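Local atomic coordinates of beta-ketoacyl-[acyl-carrier-protein] synthase FabY (PDB entry 4CW4), a protein that catalyses the condensation of acetyl-CoA with malonyl-ACP to form acetoacetyl-ACP, the primer of bacterial fatty acid synthesis. Residues A[493-506]-A[519-533]. Numbering follows the deposited sequence. Where two conformers were deposited one is given.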
ATOM      1  N   THR A 493      27.380  -9.051   7.722  1.00 10.41           N
ATOM      2  CA  THR A 493      28.213  -8.821   8.912  1.00 11.42           C
ATOM      3  C   THR A 493      28.265 -10.068   9.800  1.00 11.58           C
ATOM      4  O   THR A 493      29.328 -10.428  10.301  1.00 12.79           O
ATOM      5  CB  THR A 493      27.747  -7.580   9.686  1.00 11.99           C
ATOM      6  OG1 THR A 493      28.002  -6.430   8.881  1.00 11.23           O
ATOM      7  CG2 THR A 493      28.457  -7.434  11.054  1.00 13.20           C
ATOM      8  N   PHE A 494      27.129 -10.719  10.012  1.00 11.37           N
ATOM      9  CA  PHE A 494      27.132 -11.961  10.773  1.00 11.93           C
ATOM     10  C   PHE A 494      28.029 -13.023  10.111  1.00 13.20           C
ATOM     11  O   PHE A 494      28.769 -13.731  10.796  1.00 16.18           O
ATOM     12  CB  PHE A 494      25.707 -12.523  10.925  1.00 11.81           C
ATOM     13  CG  PHE A 494      24.793 -11.709  11.796  1.00 13.07           C
ATOM     14  CD1 PHE A 494      25.259 -11.009  12.887  1.00 13.98           C
ATOM     15  CD2 PHE A 494      23.440 -11.650  11.495  1.00 14.35           C
ATOM     16  CE1 PHE A 494      24.399 -10.258  13.667  1.00 14.86           C
ATOM     17  CE2 PHE A 494      22.588 -10.916  12.263  1.00 14.42           C
ATOM     18  CZ  PHE A 494      23.070 -10.220  13.361  1.00 15.04           C
ATOM     19  N   LYS A 495      27.964 -13.121   8.787  1.00 13.42           N
ATOM     20  CA  LYS A 495      28.693 -14.143   8.031  1.00 13.23           C
ATOM     21  C   LYS A 495      30.194 -13.950   8.107  1.00 13.29           C
ATOM     22  O   LYS A 495      30.933 -14.894   8.400  1.00 14.61           O
ATOM     23  CB  LYS A 495      28.250 -14.117   6.561  1.00 14.49           C
ATOM     24  CG  LYS A 495      29.012 -15.065   5.602  1.00 15.85           C
ATOM     25  CD  LYS A 495      28.628 -16.502   5.820  1.00 16.56           C
ATOM     26  CE  LYS A 495      29.321 -17.432   4.843  1.00 15.41           C
ATOM     27  NZ  LYS A 495      28.986 -18.846   5.123  1.00 16.36           N
ATOM     28  N   TYR A 496      30.643 -12.730   7.838  1.00 12.37           N
ATOM     29  CA  TYR A 496      32.067 -12.474   7.635  1.00 11.63           C
ATOM     30  C   TYR A 496      32.755 -11.685   8.759  1.00 12.94           C
ATOM     31  O   TYR A 496      33.977 -11.552   8.755  1.00 13.60           O
ATOM     32  CB  TYR A 496      32.281 -11.730   6.321  1.00 11.85           C
ATOM     33  CG  TYR A 496      31.937 -12.530   5.084  1.00 12.91           C
ATOM     34  CD1 TYR A 496      32.721 -13.612   4.698  1.00 14.66           C
ATOM     35  CD2 TYR A 496      30.862 -12.175   4.275  1.00 13.66           C
ATOM     36  CE1 TYR A 496      32.431 -14.339   3.554  1.00 15.96           C
ATOM     37  CE2 TYR A 496      30.566 -12.894   3.121  1.00 14.53           C
ATOM     38  CZ  TYR A 496      31.356 -13.968   2.767  1.00 16.13           C
ATOM     39  OH  TYR A 496      31.068 -14.672   1.619  1.00 16.49           O
ATOM     40  N   GLY A 497      31.978 -11.142   9.690  1.00 12.37           N
ATOM     41  CA  GLY A 497      32.527 -10.415  10.820  1.00 14.29           C
ATOM     42  C   GLY A 497      33.073  -9.043  10.481  1.00 14.75           C
ATOM     43  O   GLY A 497      33.981  -8.553  11.153  1.00 18.56           O
ATOM     44  N   ILE A 498      32.559  -8.454   9.409  1.00 12.84           N
ATOM     45  CA  ILE A 498      32.993  -7.134   8.963  1.00 12.52           C
ATOM     46  C   ILE A 498      31.815  -6.178   9.040  1.00 12.73           C
ATOM     47  O   ILE A 498      30.733  -6.478   8.519  1.00 12.35           O
ATOM     48  CB  ILE A 498      33.495  -7.155   7.497  1.00 13.26           C
ATOM     49  CG1 ILE A 498      34.670  -8.123   7.324  1.00 15.37           C
ATOM     50  CG2 ILE A 498      33.880  -5.755   7.034  1.00 14.19           C
ATOM     51  CD1 ILE A 498      34.968  -8.470   5.898  1.00 14.97           C
ATOM     52  N   LEU A 499      32.044  -5.034   9.694  1.00 12.98           N
ATOM     53  CA  LEU A 499      31.086  -3.932   9.731  1.00 12.31           C
ATOM     54  C   LEU A 499      31.441  -2.906   8.661  1.00 12.13           C
ATOM     55  O   LEU A 499      32.504  -2.285   8.735  1.00 11.83           O
ATOM     56  CB  LEU A 499      31.111  -3.247  11.086  1.00 11.62           C
ATOM     57  CG  LEU A 499      30.083  -2.139  11.290  1.00 13.90           C
ATOM     58  CD1 LEU A 499      28.700  -2.738  11.436  1.00 14.55           C
ATOM     59  CD2 LEU A 499      30.457  -1.323  12.500  1.00 15.05           C
ATOM     60  N   PRO A 500      30.564  -2.722   7.651  1.00 11.70           N
ATOM     61  CA  PRO A 500      30.979  -1.836   6.554  1.00 11.36           C
ATOM     62  C   PRO A 500      31.124  -0.390   7.014  1.00 11.92           C
ATOM     63  O   PRO A 500      30.295   0.104   7.770  1.00 13.26           O
ATOM     64  CB  PRO A 500      29.851  -1.973   5.531  1.00 11.40           C
ATOM     65  CG  PRO A 500      29.168  -3.236   5.886  1.00 11.46           C
ATOM     66  CD  PRO A 500      29.274  -3.349   7.369  1.00 11.17           C
ATOM     67  N   GLY A 501      32.199   0.263   6.592  1.00 12.03           N
ATOM     68  CA  GLY A 501      32.381   1.670   6.891  1.00 11.71           C
ATOM     69  C   GLY A 501      31.466   2.553   6.057  1.00 11.19           C
ATOM     70  O   GLY A 501      30.867   2.112   5.086  1.00 11.58           O
ATOM     71  N   ILE A 502      31.379   3.819   6.439  1.00 11.18           N
ATOM     72  CA  ILE A 502      30.703   4.837   5.622  1.00 11.46           C
ATOM     73  C   ILE A 502      31.816   5.480   4.793  1.00 11.94           C
ATOM     74  O   ILE A 502      32.400   6.501   5.173  1.00 13.30           O
ATOM     75  CB  ILE A 502      29.952   5.873   6.475  1.00 11.30           C
ATOM     76  CG1 ILE A 502      29.052   5.163   7.502  1.00 11.88           C
ATOM     77  CG2 ILE A 502      29.150   6.793   5.554  1.00 11.60           C
ATOM     78  CD1 ILE A 502      28.263   6.097   8.396  1.00 12.38           C
ATOM     79  N   LYS A 503      32.147   4.857   3.669  1.00 11.50           N
ATOM     80  CA  LYS A 503      33.394   5.202   2.972  1.00 12.59           C
ATOM     81  C   LYS A 503      33.309   6.493   2.188  1.00 12.66           C
ATOM     82  O   LYS A 503      34.331   7.035   1.774  1.00 13.59           O
ATOM     83  CB  LYS A 503      33.832   4.052   2.065  1.00 14.05           C
ATOM     84  CG  LYS A 503      34.169   2.824   2.845  1.00 16.74           C
ATOM     85  CD  LYS A 503      34.622   1.678   1.964  1.00 19.00           C
ATOM     86  CE  LYS A 503      34.823   0.481   2.823  1.00 19.95           C
ATOM     87  NZ  LYS A 503      34.286  -0.723   2.186  1.00 18.53           N
ATOM     88  N   THR A 504      32.093   6.986   1.983  1.00 11.56           N
ATOM     89  CA  THR A 504      31.884   8.198   1.218  1.00 11.85           C
ATOM     90  C   THR A 504      32.153   9.482   2.000  1.00 12.03           C
ATOM     91  O   THR A 504      32.240  10.554   1.401  1.00 12.68           O
ATOM     92  CB  THR A 504      30.452   8.257   0.727  1.00 11.28           C
ATOM     93  OG1 THR A 504      29.584   8.105   1.858  1.00 11.08           O
ATOM     94  CG2 THR A 504      30.169   7.156  -0.280  1.00 11.99           C
ATOM     95  N   ILE A 505      32.282   9.392   3.325  1.00 11.97           N
ATOM     96  CA  ILE A 505      32.520  10.583   4.151  1.00 12.33           C
ATOM     97  C   ILE A 505      33.972  10.670   4.585  1.00 14.25           C
ATOM     98  O   ILE A 505      34.665   9.654   4.705  1.00 14.23           O
ATOM     99  CB  ILE A 505      31.553  10.674   5.375  1.00 11.68           C
ATOM    100  CG1 ILE A 505      31.896   9.647   6.451  1.00 12.11           C
ATOM    101  CG2 ILE A 505      30.104  10.521   4.897  1.00 11.67           C
ATOM    102  CD1 ILE A 505      31.072   9.822   7.722  1.00 13.88           C
ATOM    103  N   ASP A 506      34.435  11.889   4.837  0.82 15.98           N
ATOM    104  CA  ASP A 506      35.809  12.080   5.285  0.82 18.80           C
ATOM    105  C   ASP A 506      35.923  12.155   6.765  0.82 20.98           C
ATOM    106  O   ASP A 506      36.989  11.902   7.331  0.82 23.53           O
ATOM    107  CB  ASP A 506      36.378  13.336   4.664  0.82 19.66           C
ATOM    108  CG  ASP A 506      36.681  13.135   3.222  0.82 20.82           C
ATOM    109  OD1 ASP A 506      37.335  12.120   2.939  0.82 22.50           O
ATOM    110  OD2 ASP A 506      36.223  13.933   2.385  0.82 21.32           O
ATOM    111  N   ILE A 519      31.010   5.559  14.766  1.00 12.86           N
ATOM    112  CA  ILE A 519      30.682   5.746  13.357  1.00 13.68           C
ATOM    113  C   ILE A 519      31.987   5.918  12.586  1.00 14.33           C
ATOM    114  O   ILE A 519      32.708   6.908  12.778  1.00 16.32           O
ATOM    115  CB  ILE A 519      29.820   7.010  13.127  1.00 13.77           C
ATOM    116  CG1 ILE A 519      28.543   6.980  13.979  1.00 14.24           C
ATOM    117  CG2 ILE A 519      29.432   7.103  11.665  1.00 14.95           C
ATOM    118  CD1 ILE A 519      27.836   8.298  14.078  1.00 16.05           C
ATOM    119  N   SER A 520      32.323   4.948  11.743  1.00 14.62           N
ATOM    120  CA  SER A 520      33.608   4.954  11.073  1.00 15.54           C
ATOM    121  C   SER A 520      33.466   5.001   9.560  1.00 14.12           C
ATOM    122  O   SER A 520      32.505   4.449   9.004  1.00 13.43           O
ATOM    123  CB  SER A 520      34.388   3.706  11.451  1.00 18.48           C
ATOM    124  OG  SER A 520      35.636   3.688  10.792  1.00 20.58           O
ATOM    125  N   ASN A 521      34.455   5.623   8.910  1.00 15.57           N
ATOM    126  CA  ASN A 521      34.494   5.668   7.452  1.00 15.63           C
ATOM    127  C   ASN A 521      35.311   4.530   6.858  1.00 16.60           C
ATOM    128  O   ASN A 521      35.516   4.478   5.641  1.00 17.44           O
ATOM    129  CB  ASN A 521      34.937   7.044   6.918  1.00 17.35           C
ATOM    130  CG  ASN A 521      36.396   7.345   7.149  1.00 20.45           C
ATOM    131  OD1 ASN A 521      37.099   6.651   7.878  1.00 21.50           O
ATOM    132  ND2 ASN A 521      36.856   8.421   6.524  1.00 22.23           N
ATOM    133  N   ARG A 522      35.728   3.609   7.732  1.00 16.23           N
ATOM    134  CA  ARG A 522      36.488   2.409   7.369  1.00 17.01           C
ATOM    135  C   ARG A 522      35.730   1.166   7.795  1.00 15.58           C
ATOM    136  O   ARG A 522      35.007   1.190   8.792  1.00 15.10           O
ATOM    137  CB  ARG A 522      37.878   2.365   8.069  1.00 20.52           C
ATOM    138  CG  ARG A 522      38.658   3.669   8.072  1.00 25.47           C
ATOM    139  CD  ARG A 522      39.363   3.910   6.752  1.00 30.39           C
ATOM    140  NE  ARG A 522      40.319   5.020   6.841  1.00 33.69           N
ATOM    141  CZ  ARG A 522      40.473   5.979   5.924  1.00 36.06           C
ATOM    142  NH1 ARG A 522      39.744   5.990   4.812  1.00 36.25           N
ATOM    143  NH2 ARG A 522      41.373   6.936   6.121  1.00 36.88           N
ATOM    144  N   ASP A 523      35.904   0.080   7.041  1.00 14.70           N
ATOM    145  CA  ASP A 523      35.397  -1.230   7.467  1.00 14.76           C
ATOM    146  C   ASP A 523      36.076  -1.626   8.775  1.00 15.48           C
ATOM    147  O   ASP A 523      37.282  -1.406   8.952  1.00 17.14           O
ATOM    148  CB  ASP A 523      35.657  -2.316   6.411  1.00 14.63           C
ATOM    149  CG  ASP A 523      34.943  -2.047   5.099  1.00 14.81           C
ATOM    150  OD1 ASP A 523      33.954  -1.282   5.093  1.00 14.88           O
ATOM    151  OD2 ASP A 523      35.353  -2.621   4.068  1.00 15.66           O
ATOM    152  N   MET A 524      35.305  -2.228   9.678  1.00 16.31           N
ATOM    153  CA  MET A 524      35.813  -2.627  11.002  1.00 18.78           C
ATOM    154  C   MET A 524      35.550  -4.100  11.275  1.00 19.77           C
ATOM    155  O   MET A 524      34.477  -4.607  10.973  1.00 18.17           O
ATOM    156  CB  MET A 524      35.131  -1.796  12.094  1.00 22.61           C
ATOM    157  CG  MET A 524      35.456  -0.320  12.036  1.00 26.67           C
ATOM    158  SD  MET A 524      37.160  -0.013  12.529  1.00 31.39           S
ATOM    159  CE  MET A 524      37.385   1.677  12.015  1.00 32.63           C
ATOM    160  N   ARG A 525      36.517  -4.762  11.898  1.00 22.45           N
ATOM    161  CA  ARG A 525      36.342  -6.145  12.358  1.00 27.37           C
ATOM    162  C   ARG A 525      36.461  -6.209  13.873  1.00 29.74           C
ATOM    163  O   ARG A 525      37.547  -6.057  14.429  1.00 31.88           O
ATOM    164  CB  ARG A 525      37.384  -7.084  11.736  1.00 31.56           C
ATOM    165  CG  ARG A 525      37.443  -7.078  10.216  1.00 35.58           C
ATOM    166  CD  ARG A 525      38.366  -8.187   9.685  1.00 38.64           C
ATOM    167  NE  ARG A 525      37.820  -9.511   9.981  1.00 41.38           N
ATOM    168  CZ  ARG A 525      37.325 -10.367   9.084  1.00 42.89           C
ATOM    169  NH1 ARG A 525      37.339 -10.102   7.784  1.00 43.61           N
ATOM    170  NH2 ARG A 525      36.837 -11.524   9.500  1.00 43.34           N
ATOM    171  N   GLN A 526      35.335  -6.482  14.515  0.55 30.40           N
ATOM    172  CA  GLN A 526      35.200  -6.558  15.962  0.55 31.27           C
ATOM    173  C   GLN A 526      35.855  -7.831  16.495  0.55 31.92           C
ATOM    174  O   GLN A 526      35.668  -8.897  15.908  0.55 31.95           O
ATOM    175  CB  GLN A 526      33.701  -6.616  16.297  0.55 31.35           C
ATOM    176  CG  GLN A 526      32.889  -5.346  16.022  0.55 31.49           C
ATOM    177  CD  GLN A 526      32.857  -4.881  14.561  0.55 30.86           C
ATOM    178  OE1 GLN A 526      32.904  -5.671  13.614  0.55 29.09           O
ATOM    179  NE2 GLN A 526      32.741  -3.575  14.389  0.55 31.56           N
ATOM    180  N   ASP A 527      36.600  -7.736  17.600  1.00 32.91           N
ATOM    181  CA  ASP A 527      37.201  -8.915  18.209  1.00 35.42           C
ATOM    182  C   ASP A 527      36.090  -9.848  18.668  1.00 35.23           C
ATOM    183  O   ASP A 527      36.125 -11.051  18.398  1.00 37.13           O
ATOM    184  CB  ASP A 527      38.101  -8.549  19.400  1.00 38.70           C
ATOM    185  CG  ASP A 527      39.465  -8.028  18.971  1.00 41.38           C
ATOM    186  OD1 ASP A 527      39.746  -7.998  17.752  1.00 41.96           O
ATOM    187  OD2 ASP A 527      40.262  -7.662  19.861  1.00 43.20           O
ATOM    188  N   LYS A 528      35.102  -9.290  19.359  1.00 32.58           N
ATOM    189  CA  LYS A 528      33.960 -10.069  19.815  1.00 30.59           C
ATOM    190  C   LYS A 528      32.886 -10.040  18.718  1.00 26.32           C
ATOM    191  O   LYS A 528      32.384  -8.968  18.382  1.00 25.33           O
ATOM    192  CB  LYS A 528      33.405  -9.474  21.109  1.00 32.91           C
ATOM    193  CG  LYS A 528      32.206 -10.217  21.680  1.00 35.03           C
ATOM    194  CD  LYS A 528      31.637  -9.522  22.900  1.00 36.80           C
ATOM    195  CE  LYS A 528      30.487 -10.343  23.476  1.00 38.48           C
ATOM    196  NZ  LYS A 528      29.830  -9.765  24.700  1.00 39.36           N
ATOM    197  N   PRO A 529      32.540 -11.212  18.141  1.00 24.35           N
ATOM    198  CA  PRO A 529      31.561 -11.234  17.042  1.00 23.00           C
ATOM    199  C   PRO A 529      30.261 -10.528  17.397  1.00 20.51           C
ATOM    200  O   PRO A 529      29.772 -10.646  18.511  1.00 20.30           O
ATOM    201  CB  PRO A 529      31.295 -12.723  16.828  1.00 23.81           C
ATOM    202  CG  PRO A 529      32.515 -13.417  17.370  1.00 25.17           C
ATOM    203  CD  PRO A 529      33.034 -12.563  18.480  1.00 24.80           C
ATOM    204  N   LEU A 530      29.714  -9.795  16.438  1.00 18.39           N
ATOM    205  CA  LEU A 530      28.443  -9.121  16.624  1.00 16.55           C
ATOM    206  C   LEU A 530      27.326 -10.156  16.528  1.00 17.02           C
ATOM    207  O   LEU A 530      27.340 -11.010  15.638  1.00 19.25           O
ATOM    208  CB  LEU A 530      28.295  -8.015  15.584  1.00 16.32           C
ATOM    209  CG  LEU A 530      29.238  -6.836  15.766  1.00 16.86           C
ATOM    210  CD1 LEU A 530      29.356  -6.035  14.477  1.00 17.14           C
ATOM    211  CD2 LEU A 530      28.785  -5.968  16.921  1.00 17.14           C
ATOM    212  N   GLU A 531      26.380 -10.090  17.462  1.00 15.34           N
ATOM    213  CA  GLU A 531      25.340 -11.109  17.609  1.00 14.94           C
ATOM    214  C   GLU A 531      23.944 -10.573  17.366  1.00 13.27           C
ATOM    215  O   GLU A 531      23.035 -11.349  17.138  1.00 13.56           O
ATOM    216  CB  GLU A 531      25.367 -11.736  19.009  1.00 17.13           C
ATOM    217  CG  GLU A 531      26.726 -12.292  19.453  1.00 20.22           C
ATOM    218  CD  GLU A 531      27.148 -13.560  18.734  1.00 21.88           C
ATOM    219  OE1 GLU A 531      26.522 -13.956  17.731  1.00 22.59           O
ATOM    220  OE2 GLU A 531      28.150 -14.162  19.180  1.00 23.69           O
ATOM    221  N   VAL A 532      23.786  -9.254  17.437  1.00 12.14           N
ATOM    222  CA  VAL A 532      22.478  -8.628  17.312  1.00 11.73           C
ATOM    223  C   VAL A 532      22.592  -7.374  16.468  1.00 11.41           C
ATOM    224  O   VAL A 532      23.496  -6.578  16.677  1.00 12.41           O
ATOM    225  CB  VAL A 532      21.938  -8.228  18.683  1.00 12.84           C
ATOM    226  CG1 VAL A 532      20.596  -7.456  18.565  1.00 13.60           C
ATOM    227  CG2 VAL A 532      21.793  -9.450  19.559  1.00 14.35           C
ATOM    228  N   CYS A 533      21.661  -7.204  15.523  1.00 10.11           N
ATOM    229  CA  CYS A 533      21.576  -5.966  14.762  1.00 11.46           C
ATOM    230  C   CYS A 533      20.217  -5.311  14.950  1.00 11.56           C
ATOM    231  O   CYS A 533      19.171  -5.980  14.874  1.00 12.56           O
ATOM    232  CB  CYS A 533      21.780  -6.209  13.270  1.00 12.01           C
ATOM    233  SG  CYS A 533      21.816  -4.675  12.305  1.00 13.19           S
TER
HETATM  234  O   HOH W   1      35.899 -12.533   6.377  1.00 32.09           O
HETATM  235  O   HOH W   2      33.911  -9.076  14.027  1.00 33.52           O
HETATM  236  O   HOH W   3      32.704   0.383  10.027  1.00 15.01           O
HETATM  237  O   HOH W   4      39.215  10.704   6.836  1.00 49.16           O
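The carboxylate of D523 meets two partners in the facing segment. OD1 takes the backbone N of G501 at 2.8 Å on its anti lone pair, a nearly straight bond (171°). OD2 receives NZ of K503 at 2.9 Å in a syn-side salt bridge, 24° out of the carboxylate plane. NZ also forms a salt bridge with E36 and a hydrogen bond with Y474 OH, and OD2 a hydrogen bond with S37 OG. With both oxygens engaged, carboxylate rotation is restricted.

After D523 in sequence, M524 and L499 form a single antiparallel hydrogen-bonded bridge: L499 N to M524 O is 2.8 Å, M524 N to L499 O 3.0 Å. Before it, I502 N donates to S520 O at 2.9 Å. N521 CG sits between its backbone N and carbonyl carbon (chi1 71°), from where ND2 meets in-plane I505 O at 3.1 Å; I505 closes the type I turn 502-505.

F494, in the last helical turn before G497 (positive phi), turns its ring edge to L530 O, CD1 3.4 Å away. The chain leaving helix 482-496 pairs with that leading into strand 532-539; F435 of strand 434-437 packs on T493, L499, L530 and C533, while Y474 of helix 472-475 touches P500 and D523.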